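Local atomic coordinates of type II restriction enzyme SfiI (PDB entry 2EZV), a protein that cuts double-stranded DNA as a tetrameric restriction endonuclease, recognising the interrupted sequence 5'-GGCCN(5)GGCC-3' and leaving fragments with terminal 5'-phosphates. Residues H141-S146 against V151-T156; V83-L86 against G91-P94; K33-I38 against E55-Y60. All blocks are in the same frame, centred on the assembly; numbering follows the deposited sequence.

Contact 1 (H141-S146 against V151-T156); sequences HLMLQS and VLPAVT
Strand 141-145 and the start of strand 151-167 form a beta hairpin, in which Leu142 faces Ala154 and Leu144 faces Leu152 as antiparallel hydrogen-bonded pairs. Each pair is closed by two backbone hydrogen bonds, among them Ala154 N to Leu142 O at 2.8 Å. Between them Pro153 pairs with Met143 in a non-hydrogen-bonded position, where a residue without an N-H costs the hairpin nothing. The side chains of His141, Met143, Pro153 and Val151 share one face. Pro153 CB sits over a face of the His141 imidazole, 3.9 Å from its centroid, a CH-pi contact offset toward the rim. The same CB lies 3.7 Å from Met143 SD, and the flexible thioether, bent at chi2 and chi3, carries its methyl CE to 3.8 Å from Val151 CG2. On the other face Leu144 has CG anti to its carbonyl carbon (chi1 -55°), which brings CD1 to 3.8 Å from Ala154 CB; the small alanine leaves room for this branch. On that face the curled sheet brings Val83 of strand 80-86 against Leu142 and Leu144 and Trp85 against Leu152, while strand 93-104, beside 151-167, puts Pro94 and Val96 against Ala154. Leu152 also packs on Leu265 of a second subunit, while the backbone of Val155 bonds to Val96 in strand 93-104.

Contact 2 (V83-L86 against G91-P94); sequences VRWL and GLLP
Gly91 brings the chain alongside Leu86, where the end of strand 80-86 and the start of strand 93-104 form an antiparallel hairpin. At its positive phi (136°) a side chain would collide with the preceding carbonyl oxygen, so glycine suits the place. Leu92 follows and crosses Trp85 at about a right angle. With CG anti to the backbone N (chi1 178°), its CG comes 3.6 Å from Trp85 CE3, and CD2 lies 3.7 Å above one face of the indole, toward the rim. The backbone carbonyl of Leu92 instead points its O at the edge of the indole, near the ring plane, 3.4 Å from Trp85 CE3. Leu93 and Leu86 make two backbone hydrogen bonds, the shorter from Leu86 N to Leu93 O at 2.6 Å. Pro94 then stands opposite Trp85 in a non-hydrogen-bonded pair, which needs no N-H from it, and lays CD 3.7 Å from Trp85 CZ3. Gln30 and Gln26 of the second subunit pack on Trp85 and Leu92. Between 83-86 and 91-94 the side chains thus meet by apolar packing, the broad indole spanning leucine and proline, while the Leu86-Leu93 bonds fix the register; just beyond, Arg84 is the polar exception, bonded to Gln95 and salt-bridged to Glu66.

Contact 3 (K33-I38 against E55-Y60); sequences KEAKSI and EDITQY
Two helical segments, 33-38 of helix 10-41 and 55-60 of helix 49-62, come closest at Ala35 and Ile57, whose CA atoms are 5.9 Å apart. Each keeps its own i to i+4 bonding, as from Ile38 N to Glu34 O at 2.8 Å, while the first helix is kinked at Lys33 and Glu34. No hydrogen bond passes between the segments. Ile57 carries the whole side-chain contact through two branches. Its CG2 abuts the methyl CB of Ala35 at 3.4 Å; a small residue there lets the helices come this near. The other branch bends at chi2 (-76°), and this turns CD1 toward Ile38, 3.3 Å from its CG2. The Ile38 and Ile57 side chains lie alongside each other, running opposite ways, and Tyr31 packs against both. Cutting Ile57 back to an alanine would probably open a gap in front of Ala35 and Ile38, since both of the groups they touch would be lost. Helix 49-62 also leans on the central sheet through Ile57 on Phe163 of strand 151-167, the Ile57 side chain being about 12 Å from the bound calcium ion. Charges lie to the side: Glu34 and Asp56 form salt bridges with Arg73 and Lys81 of a third subunit, and Tyr60 OH bonds to Phe74 O there. Between the helices, cohesion rests on shape and burial, and branched aliphatic side chains fit this close, apolar seam.

Contacts 1 and 2 are two hairpins of one mixed sheet, joined where strands 93-104 and 151-167 run as parallel neighbours: Val155 N lies 3.0 Å from Pro94 O, a probable hydrogen bond, and Pro153 O packs against Pro94 CG. Contact 2 is fully buried; contact 1 is only partly so, with Val151 and Gln145 exposed. Both combine backbone hydrogen bonds with apolar side chains and touch the second subunit. Contact 3 shares no touch with them, its centre 31 Å from that of contact 1 and 26 Å from that of contact 2. It is buried helix packing without hydrogen bonds, borders the third subunit, and lies much nearer the DNA.

Contact 1 (H141-S146 against V151-T156)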
ATOM      1  N   HIS D 141      18.370 -14.426  13.087  1.00 25.26           N
ATOM      2  CA  HIS D 141      17.094 -13.756  13.303  1.00 26.61           C
ATOM      3  C   HIS D 141      17.272 -12.360  13.888  1.00 26.12           C
ATOM      4  O   HIS D 141      18.313 -12.053  14.453  1.00 27.03           O
ATOM      5  CB  HIS D 141      16.236 -14.604  14.247  1.00 27.17           C
ATOM      6  CG  HIS D 141      16.927 -14.962  15.529  1.00 30.33           C
ATOM      7  ND1 HIS D 141      17.203 -14.036  16.513  1.00 29.30           N
ATOM      8  CD2 HIS D 141      17.430 -16.140  15.972  1.00 30.11           C
ATOM      9  CE1 HIS D 141      17.845 -14.626  17.505  1.00 28.45           C
ATOM     10  NE2 HIS D 141      17.996 -15.904  17.202  1.00 30.58           N
ATOM     11  N   LEU D 142      16.252 -11.520  13.748  1.00 26.85           N
ATOM     12  CA  LEU D 142      16.282 -10.160  14.285  1.00 26.73           C
ATOM     13  C   LEU D 142      15.313 -10.093  15.456  1.00 27.68           C
ATOM     14  O   LEU D 142      14.127 -10.380  15.299  1.00 28.26           O
ATOM     15  CB  LEU D 142      15.852  -9.149  13.220  1.00 25.75           C
ATOM     16  CG  LEU D 142      15.838  -7.667  13.614  1.00 24.93           C
ATOM     17  CD1 LEU D 142      17.256  -7.178  13.911  1.00 25.32           C
ATOM     18  CD2 LEU D 142      15.242  -6.869  12.480  1.00 23.93           C
ATOM     19  N   MET D 143      15.808  -9.713  16.628  1.00 27.35           N
ATOM     20  CA  MET D 143      14.954  -9.634  17.800  1.00 26.46           C
ATOM     21  C   MET D 143      14.021  -8.435  17.735  1.00 25.78           C
ATOM     22  O   MET D 143      14.454  -7.308  17.493  1.00 26.35           O
ATOM     23  CB  MET D 143      15.808  -9.580  19.073  1.00 27.82           C
ATOM     24  CG  MET D 143      16.560 -10.873  19.358  1.00 27.96           C
ATOM     25  SD  MET D 143      15.436 -12.273  19.612  1.00 32.51           S
ATOM     26  CE  MET D 143      16.363 -13.250  20.782  1.00 28.45           C
ATOM     27  N   LEU D 144      12.735  -8.693  17.940  1.00 24.21           N
ATOM     28  CA  LEU D 144      11.716  -7.648  17.918  1.00 24.33           C
ATOM     29  C   LEU D 144      11.219  -7.447  19.348  1.00 24.10           C
ATOM     30  O   LEU D 144      11.139  -8.400  20.121  1.00 23.97           O
ATOM     31  CB  LEU D 144      10.543  -8.067  17.021  1.00 24.71           C
ATOM     32  CG  LEU D 144      10.841  -8.473  15.573  1.00 25.50           C
ATOM     33  CD1 LEU D 144       9.551  -8.912  14.889  1.00 25.15           C
ATOM     34  CD2 LEU D 144      11.467  -7.314  14.832  1.00 23.58           C
ATOM     35  N   GLN D 145      10.884  -6.211  19.695  1.00 23.49           N
ATOM     36  CA  GLN D 145      10.407  -5.904  21.037  1.00 24.04           C
ATOM     37  C   GLN D 145       8.890  -5.987  21.136  1.00 25.17           C
ATOM     38  O   GLN D 145       8.180  -5.156  20.566  1.00 24.75           O
ATOM     39  CB  GLN D 145      10.848  -4.498  21.450  1.00 22.61           C
ATOM     40  CG  GLN D 145      10.379  -4.096  22.841  1.00 23.07           C
ATOM     41  CD  GLN D 145      10.928  -5.010  23.913  1.00 23.19           C
ATOM     42  OE1 GLN D 145      12.140  -5.163  24.036  1.00 29.68           O
ATOM     43  NE2 GLN D 145      10.046  -5.628  24.691  1.00 23.10           N
ATOM     44  N   SER D 146       8.395  -6.984  21.863  1.00 25.76           N
ATOM     45  CA  SER D 146       6.956  -7.137  22.029  1.00 26.57           C
ATOM     46  C   SER D 146       6.492  -6.066  22.994  1.00 27.03           C
ATOM     47  O   SER D 146       7.293  -5.509  23.742  1.00 28.06           O
ATOM     48  CB  SER D 146       6.607  -8.520  22.595  1.00 26.73           C
ATOM     49  OG  SER D 146       6.911  -8.612  23.975  1.00 24.64           O
ATOM     50  N   VAL D 151      11.708 -10.034  24.080  1.00 33.69           N
ATOM     51  CA  VAL D 151      11.977 -10.099  22.660  1.00 31.95           C
ATOM     52  C   VAL D 151      11.371 -11.311  21.969  1.00 31.38           C
ATOM     53  O   VAL D 151      11.163 -12.360  22.578  1.00 33.10           O
ATOM     54  CB  VAL D 151      13.496 -10.067  22.407  1.00 31.48           C
ATOM     55  CG1 VAL D 151      14.053  -8.746  22.877  1.00 28.64           C
ATOM     56  CG2 VAL D 151      14.178 -11.217  23.147  1.00 29.37           C
ATOM     57  N   LEU D 152      11.085 -11.138  20.684  1.00 30.31           N
ATOM     58  CA  LEU D 152      10.514 -12.177  19.835  1.00 28.08           C
ATOM     59  C   LEU D 152      11.380 -12.238  18.583  1.00 25.98           C
ATOM     60  O   LEU D 152      11.455 -11.279  17.832  1.00 26.30           O
ATOM     61  CB  LEU D 152       9.084 -11.804  19.450  1.00 28.60           C
ATOM     62  CG  LEU D 152       8.389 -12.708  18.434  1.00 28.76           C
ATOM     63  CD1 LEU D 152       8.174 -14.084  19.042  1.00 30.55           C
ATOM     64  CD2 LEU D 152       7.059 -12.091  18.033  1.00 31.33           C
ATOM     65  N   PRO D 153      12.042 -13.372  18.338  1.00 26.01           N
ATOM     66  CA  PRO D 153      12.897 -13.488  17.154  1.00 25.31           C
ATOM     67  C   PRO D 153      12.161 -13.563  15.815  1.00 26.10           C
ATOM     68  O   PRO D 153      11.233 -14.358  15.648  1.00 26.25           O
ATOM     69  CB  PRO D 153      13.698 -14.753  17.438  1.00 25.41           C
ATOM     70  CG  PRO D 153      12.696 -15.601  18.177  1.00 26.52           C
ATOM     71  CD  PRO D 153      12.043 -14.621  19.124  1.00 24.92           C
ATOM     72  N   ALA D 154      12.577 -12.725  14.867  1.00 23.83           N
ATOM     73  CA  ALA D 154      11.983 -12.725  13.535  1.00 23.09           C
ATOM     74  C   ALA D 154      12.939 -13.509  12.645  1.00 22.86           C
ATOM     75  O   ALA D 154      14.048 -13.052  12.343  1.00 21.68           O
ATOM     76  CB  ALA D 154      11.820 -11.296  13.016  1.00 22.56           C
ATOM     77  N   VAL D 155      12.510 -14.695  12.236  1.00 20.68           N
ATOM     78  CA  VAL D 155      13.334 -15.557  11.405  1.00 21.37           C
ATOM     79  C   VAL D 155      13.835 -14.932  10.119  1.00 20.17           C
ATOM     80  O   VAL D 155      13.109 -14.224   9.418  1.00 20.99           O
ATOM     81  CB  VAL D 155      12.596 -16.828  10.992  1.00 23.46           C
ATOM     82  CG1 VAL D 155      13.576 -18.001  10.982  1.00 24.12           C
ATOM     83  CG2 VAL D 155      11.419 -17.062  11.912  1.00 26.21           C
ATOM     84  N   THR D 156      15.081 -15.248   9.806  1.00 18.15           N
ATOM     85  CA  THR D 156      15.752 -14.777   8.612  1.00 17.77           C
ATOM     86  C   THR D 156      15.564 -15.813   7.515  1.00 15.99           C
ATOM     87  O   THR D 156      15.794 -16.999   7.737  1.00 16.78           O
ATOM     88  CB  THR D 156      17.274 -14.586   8.902  1.00 19.07           C
ATOM     89  OG1 THR D 156      17.544 -13.195   9.113  1.00 20.72           O
ATOM     90  CG2 THR D 156      18.134 -15.116   7.770  1.00 19.96           C
TER

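Contact 2 (V83-L86 against G91-P94)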
ATOM      1  N   VAL D  83      10.727  -6.758   7.220  1.00 14.22           N
ATOM      2  CA  VAL D  83      10.415  -7.489   8.448  1.00 14.69           C
ATOM      3  C   VAL D  83       8.888  -7.593   8.376  1.00 15.90           C
ATOM      4  O   VAL D  83       8.208  -6.573   8.251  1.00 14.83           O
ATOM      5  CB  VAL D  83      10.818  -6.688   9.709  1.00 16.33           C
ATOM      6  CG1 VAL D  83      10.539  -7.519  10.972  1.00 12.98           C
ATOM      7  CG2 VAL D  83      12.294  -6.287   9.624  1.00 13.89           C
ATOM      8  N   ARG D  84       8.353  -8.809   8.453  1.00 14.66           N
ATOM      9  CA  ARG D  84       6.916  -9.005   8.308  1.00 15.16           C
ATOM     10  C   ARG D  84       6.420 -10.253   9.036  1.00 15.63           C
ATOM     11  O   ARG D  84       7.209 -11.027   9.556  1.00 15.28           O
ATOM     12  CB  ARG D  84       6.605  -9.174   6.821  1.00 15.32           C
ATOM     13  CG  ARG D  84       7.257 -10.453   6.271  1.00 13.27           C
ATOM     14  CD  ARG D  84       7.175 -10.646   4.771  1.00  8.42           C
ATOM     15  NE  ARG D  84       7.561 -12.021   4.449  1.00 12.69           N
ATOM     16  CZ  ARG D  84       7.581 -12.552   3.227  1.00 11.18           C
ATOM     17  NH1 ARG D  84       7.249 -11.826   2.170  1.00  6.02           N
ATOM     18  NH2 ARG D  84       7.891 -13.834   3.069  1.00  8.55           N
ATOM     19  N   TRP D  85       5.102 -10.434   9.062  1.00 15.76           N
ATOM     20  CA  TRP D  85       4.487 -11.612   9.669  1.00 14.84           C
ATOM     21  C   TRP D  85       4.159 -12.550   8.511  1.00 14.81           C
ATOM     22  O   TRP D  85       3.567 -12.132   7.513  1.00 12.76           O
ATOM     23  CB  TRP D  85       3.171 -11.273  10.381  1.00 15.53           C
ATOM     24  CG  TRP D  85       3.292 -10.491  11.645  1.00 15.54           C
ATOM     25  CD1 TRP D  85       2.999  -9.176  11.822  1.00 15.83           C
ATOM     26  CD2 TRP D  85       3.640 -11.003  12.938  1.00 17.59           C
ATOM     27  NE1 TRP D  85       3.129  -8.833  13.148  1.00 15.75           N
ATOM     28  CE2 TRP D  85       3.519  -9.936  13.856  1.00 16.18           C
ATOM     29  CE3 TRP D  85       4.033 -12.266  13.412  1.00 16.40           C
ATOM     30  CZ2 TRP D  85       3.776 -10.089  15.225  1.00 17.45           C
ATOM     31  CZ3 TRP D  85       4.288 -12.418  14.777  1.00 17.44           C
ATOM     32  CH2 TRP D  85       4.156 -11.332  15.665  1.00 15.89           C
ATOM     33  N   LEU D  86       4.544 -13.809   8.636  1.00 13.99           N
ATOM     34  CA  LEU D  86       4.255 -14.764   7.590  1.00 15.79           C
ATOM     35  C   LEU D  86       3.207 -15.753   8.092  1.00 17.40           C
ATOM     36  O   LEU D  86       3.492 -16.604   8.933  1.00 16.65           O
ATOM     37  CB  LEU D  86       5.528 -15.515   7.193  1.00 16.59           C
ATOM     38  CG  LEU D  86       5.385 -16.568   6.084  1.00 16.84           C
ATOM     39  CD1 LEU D  86       4.981 -15.871   4.787  1.00 15.99           C
ATOM     40  CD2 LEU D  86       6.702 -17.331   5.903  1.00 12.33           C
ATOM     41  N   GLY D  91       2.059 -21.410  12.453  1.00 19.44           N
ATOM     42  CA  GLY D  91       1.817 -20.248  13.291  1.00 18.29           C
ATOM     43  C   GLY D  91       2.080 -18.980  12.491  1.00 17.59           C
ATOM     44  O   GLY D  91       2.593 -19.048  11.368  1.00 17.22           O
ATOM     45  N   LEU D  92       1.710 -17.828  13.042  1.00 15.12           N
ATOM     46  CA  LEU D  92       1.949 -16.559  12.362  1.00 15.81           C
ATOM     47  C   LEU D  92       3.387 -16.177  12.718  1.00 17.18           C
ATOM     48  O   LEU D  92       3.661 -15.592  13.774  1.00 16.23           O
ATOM     49  CB  LEU D  92       0.981 -15.495  12.858  1.00 15.23           C
ATOM     50  CG  LEU D  92       1.174 -14.119  12.236  1.00 16.33           C
ATOM     51  CD1 LEU D  92       0.849 -14.179  10.746  1.00 12.79           C
ATOM     52  CD2 LEU D  92       0.266 -13.114  12.958  1.00 15.76           C
ATOM     53  N   LEU D  93       4.299 -16.512  11.814  1.00 16.48           N
ATOM     54  CA  LEU D  93       5.710 -16.288  12.042  1.00 16.34           C
ATOM     55  C   LEU D  93       6.322 -14.950  11.673  1.00 16.48           C
ATOM     56  O   LEU D  93       6.193 -14.473  10.541  1.00 17.87           O
ATOM     57  CB  LEU D  93       6.502 -17.389  11.345  1.00 16.75           C
ATOM     58  CG  LEU D  93       6.053 -18.811  11.677  1.00 19.08           C
ATOM     59  CD1 LEU D  93       6.915 -19.806  10.912  1.00 19.02           C
ATOM     60  CD2 LEU D  93       6.150 -19.044  13.182  1.00 18.60           C
ATOM     61  N   PRO D  94       6.986 -14.314  12.647  1.00 15.27           N
ATOM     62  CA  PRO D  94       7.642 -13.027  12.397  1.00 15.20           C
ATOM     63  C   PRO D  94       8.834 -13.399  11.484  1.00 16.69           C
ATOM     64  O   PRO D  94       9.538 -14.389  11.733  1.00 16.04           O
ATOM     65  CB  PRO D  94       8.065 -12.582  13.797  1.00 14.23           C
ATOM     66  CG  PRO D  94       8.304 -13.896  14.503  1.00 16.46           C
ATOM     67  CD  PRO D  94       7.121 -14.721  14.055  1.00 11.69           C
TER

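Contact 3 (K33-I38 against E55-Y60)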
ATOM      1  N   LYS D  33       7.047 -10.568 -18.004  1.00 23.22           N
ATOM      2  CA  LYS D  33       6.910  -9.846 -19.270  1.00 22.46           C
ATOM      3  C   LYS D  33       7.546  -8.465 -19.161  1.00 23.36           C
ATOM      4  O   LYS D  33       8.358  -8.078 -20.008  1.00 22.77           O
ATOM      5  CB  LYS D  33       5.439  -9.694 -19.652  1.00 22.58           C
ATOM      6  CG  LYS D  33       5.212  -8.933 -20.958  1.00 22.81           C
ATOM      7  CD  LYS D  33       3.735  -8.856 -21.285  1.00 25.02           C
ATOM      8  CE  LYS D  33       3.478  -8.070 -22.556  1.00 28.83           C
ATOM      9  NZ  LYS D  33       3.951  -6.664 -22.441  1.00 32.78           N
ATOM     10  N   GLU D  34       7.177  -7.727 -18.115  1.00 22.66           N
ATOM     11  CA  GLU D  34       7.714  -6.393 -17.905  1.00 21.96           C
ATOM     12  C   GLU D  34       9.191  -6.442 -17.544  1.00 22.01           C
ATOM     13  O   GLU D  34       9.951  -5.528 -17.880  1.00 21.50           O
ATOM     14  CB  GLU D  34       6.931  -5.665 -16.812  1.00 22.86           C
ATOM     15  CG  GLU D  34       7.606  -4.385 -16.328  1.00 24.13           C
ATOM     16  CD  GLU D  34       6.708  -3.542 -15.454  1.00 23.51           C
ATOM     17  OE1 GLU D  34       7.237  -2.693 -14.707  1.00 22.61           O
ATOM     18  OE2 GLU D  34       5.474  -3.724 -15.519  1.00 23.88           O
ATOM     19  N   ALA D  35       9.598  -7.508 -16.863  1.00 21.07           N
ATOM     20  CA  ALA D  35      10.994  -7.663 -16.473  1.00 21.34           C
ATOM     21  C   ALA D  35      11.890  -7.779 -17.708  1.00 21.97           C
ATOM     22  O   ALA D  35      12.930  -7.120 -17.799  1.00 20.45           O
ATOM     23  CB  ALA D  35      11.164  -8.895 -15.584  1.00 19.80           C
ATOM     24  N   LYS D  36      11.483  -8.618 -18.657  1.00 22.87           N
ATOM     25  CA  LYS D  36      12.256  -8.809 -19.877  1.00 24.04           C
ATOM     26  C   LYS D  36      12.356  -7.473 -20.593  1.00 23.79           C
ATOM     27  O   LYS D  36      13.434  -7.059 -21.022  1.00 24.99           O
ATOM     28  CB  LYS D  36      11.587  -9.838 -20.789  1.00 25.47           C
ATOM     29  CG  LYS D  36      12.418 -10.208 -22.001  1.00 28.25           C
ATOM     30  CD  LYS D  36      11.831 -11.402 -22.730  1.00 32.97           C
ATOM     31  CE  LYS D  36      12.683 -11.796 -23.941  1.00 36.49           C
ATOM     32  NZ  LYS D  36      12.674 -10.749 -25.016  1.00 38.04           N
ATOM     33  N   SER D  37      11.221  -6.798 -20.713  1.00 23.22           N
ATOM     34  CA  SER D  37      11.176  -5.496 -21.359  1.00 22.85           C
ATOM     35  C   SER D  37      12.151  -4.516 -20.704  1.00 23.72           C
ATOM     36  O   SER D  37      12.965  -3.885 -21.381  1.00 23.61           O
ATOM     37  CB  SER D  37       9.763  -4.935 -21.281  1.00 21.40           C
ATOM     38  OG  SER D  37       9.757  -3.572 -21.646  1.00 25.15           O
ATOM     39  N   ILE D  38      12.063  -4.384 -19.384  1.00 23.35           N
ATOM     40  CA  ILE D  38      12.944  -3.477 -18.667  1.00 22.53           C
ATOM     41  C   ILE D  38      14.395  -3.934 -18.785  1.00 22.94           C
ATOM     42  O   ILE D  38      15.279  -3.142 -19.119  1.00 24.13           O
ATOM     43  CB  ILE D  38      12.550  -3.382 -17.172  1.00 21.02           C
ATOM     44  CG1 ILE D  38      11.261  -2.570 -17.035  1.00 18.86           C
ATOM     45  CG2 ILE D  38      13.685  -2.765 -16.358  1.00 19.31           C
ATOM     46  CD1 ILE D  38      10.771  -2.412 -15.602  1.00 16.80           C
ATOM     47  N   GLU D  55      18.347  -5.531  -9.591  1.00 21.22           N
ATOM     48  CA  GLU D  55      17.811  -5.146  -8.293  1.00 19.43           C
ATOM     49  C   GLU D  55      16.440  -4.505  -8.413  1.00 18.01           C
ATOM     50  O   GLU D  55      15.524  -4.867  -7.686  1.00 17.44           O
ATOM     51  CB  GLU D  55      18.786  -4.202  -7.594  1.00 17.81           C
ATOM     52  CG  GLU D  55      20.119  -4.864  -7.337  1.00 22.52           C
ATOM     53  CD  GLU D  55      21.212  -3.885  -6.978  1.00 22.95           C
ATOM     54  OE1 GLU D  55      21.299  -2.818  -7.613  1.00 25.48           O
ATOM     55  OE2 GLU D  55      21.999  -4.194  -6.070  1.00 28.00           O
ATOM     56  N   ASP D  56      16.297  -3.567  -9.340  1.00 17.04           N
ATOM     57  CA  ASP D  56      15.023  -2.896  -9.535  1.00 16.94           C
ATOM     58  C   ASP D  56      13.914  -3.854  -9.968  1.00 17.63           C
ATOM     59  O   ASP D  56      12.806  -3.785  -9.438  1.00 15.48           O
ATOM     60  CB  ASP D  56      15.172  -1.756 -10.551  1.00 17.55           C
ATOM     61  CG  ASP D  56      15.927  -0.561  -9.980  1.00 19.26           C
ATOM     62  OD1 ASP D  56      16.213  -0.561  -8.757  1.00 20.08           O
ATOM     63  OD2 ASP D  56      16.228   0.383 -10.747  1.00 21.30           O
ATOM     64  N   ILE D  57      14.213  -4.737 -10.925  1.00 17.70           N
ATOM     65  CA  ILE D  57      13.245  -5.714 -11.414  1.00 16.85           C
ATOM     66  C   ILE D  57      12.736  -6.518 -10.219  1.00 18.36           C
ATOM     67  O   ILE D  57      11.525  -6.641  -9.996  1.00 18.18           O
ATOM     68  CB  ILE D  57      13.881  -6.727 -12.390  1.00 18.14           C
ATOM     69  CG1 ILE D  57      14.529  -6.019 -13.581  1.00 21.41           C
ATOM     70  CG2 ILE D  57      12.822  -7.695 -12.873  1.00 14.79           C
ATOM     71  CD1 ILE D  57      13.564  -5.513 -14.611  1.00 27.22           C
ATOM     72  N   THR D  58      13.684  -7.067  -9.466  1.00 17.42           N
ATOM     73  CA  THR D  58      13.392  -7.873  -8.291  1.00 17.61           C
ATOM     74  C   THR D  58      12.479  -7.133  -7.322  1.00 18.98           C
ATOM     75  O   THR D  58      11.485  -7.681  -6.843  1.00 16.95           O
ATOM     76  CB  THR D  58      14.686  -8.236  -7.538  1.00 17.09           C
ATOM     77  OG1 THR D  58      15.511  -9.056  -8.374  1.00 19.42           O
ATOM     78  CG2 THR D  58      14.369  -8.980  -6.249  1.00 14.75           C
ATOM     79  N   GLN D  59      12.839  -5.890  -7.019  1.00 17.63           N
ATOM     80  CA  GLN D  59      12.046  -5.093  -6.106  1.00 17.30           C
ATOM     81  C   GLN D  59      10.614  -4.882  -6.593  1.00 16.78           C
ATOM     82  O   GLN D  59       9.668  -5.103  -5.841  1.00 15.82           O
ATOM     83  CB  GLN D  59      12.694  -3.729  -5.862  1.00 15.54           C
ATOM     84  CG  GLN D  59      11.767  -2.790  -5.100  1.00 18.39           C
ATOM     85  CD  GLN D  59      12.381  -1.443  -4.784  1.00 18.94           C
ATOM     86  OE1 GLN D  59      11.669  -0.494  -4.466  1.00 21.20           O
ATOM     87  NE2 GLN D  59      13.700  -1.354  -4.855  1.00 18.55           N
ATOM     88  N   TYR D  60      10.461  -4.445  -7.841  1.00 16.03           N
ATOM     89  CA  TYR D  60       9.133  -4.187  -8.399  1.00 17.92           C
ATOM     90  C   TYR D  60       8.302  -5.453  -8.445  1.00 18.50           C
ATOM     91  O   TYR D  60       7.090  -5.421  -8.234  1.00 18.27           O
ATOM     92  CB  TYR D  60       9.240  -3.596  -9.806  1.00 17.42           C
ATOM     93  CG  TYR D  60       9.839  -2.209  -9.845  1.00 19.07           C
ATOM     94  CD1 TYR D  60      10.603  -1.791 -10.936  1.00 19.85           C
ATOM     95  CD2 TYR D  60       9.630  -1.305  -8.805  1.00 18.95           C
ATOM     96  CE1 TYR D  60      11.142  -0.508 -10.992  1.00 18.92           C
ATOM     97  CE2 TYR D  60      10.161  -0.019  -8.851  1.00 18.08           C
ATOM     98  CZ  TYR D  60      10.916   0.371  -9.948  1.00 20.87           C
ATOM     99  OH  TYR D  60      11.443   1.643 -10.003  1.00 23.13           O
TER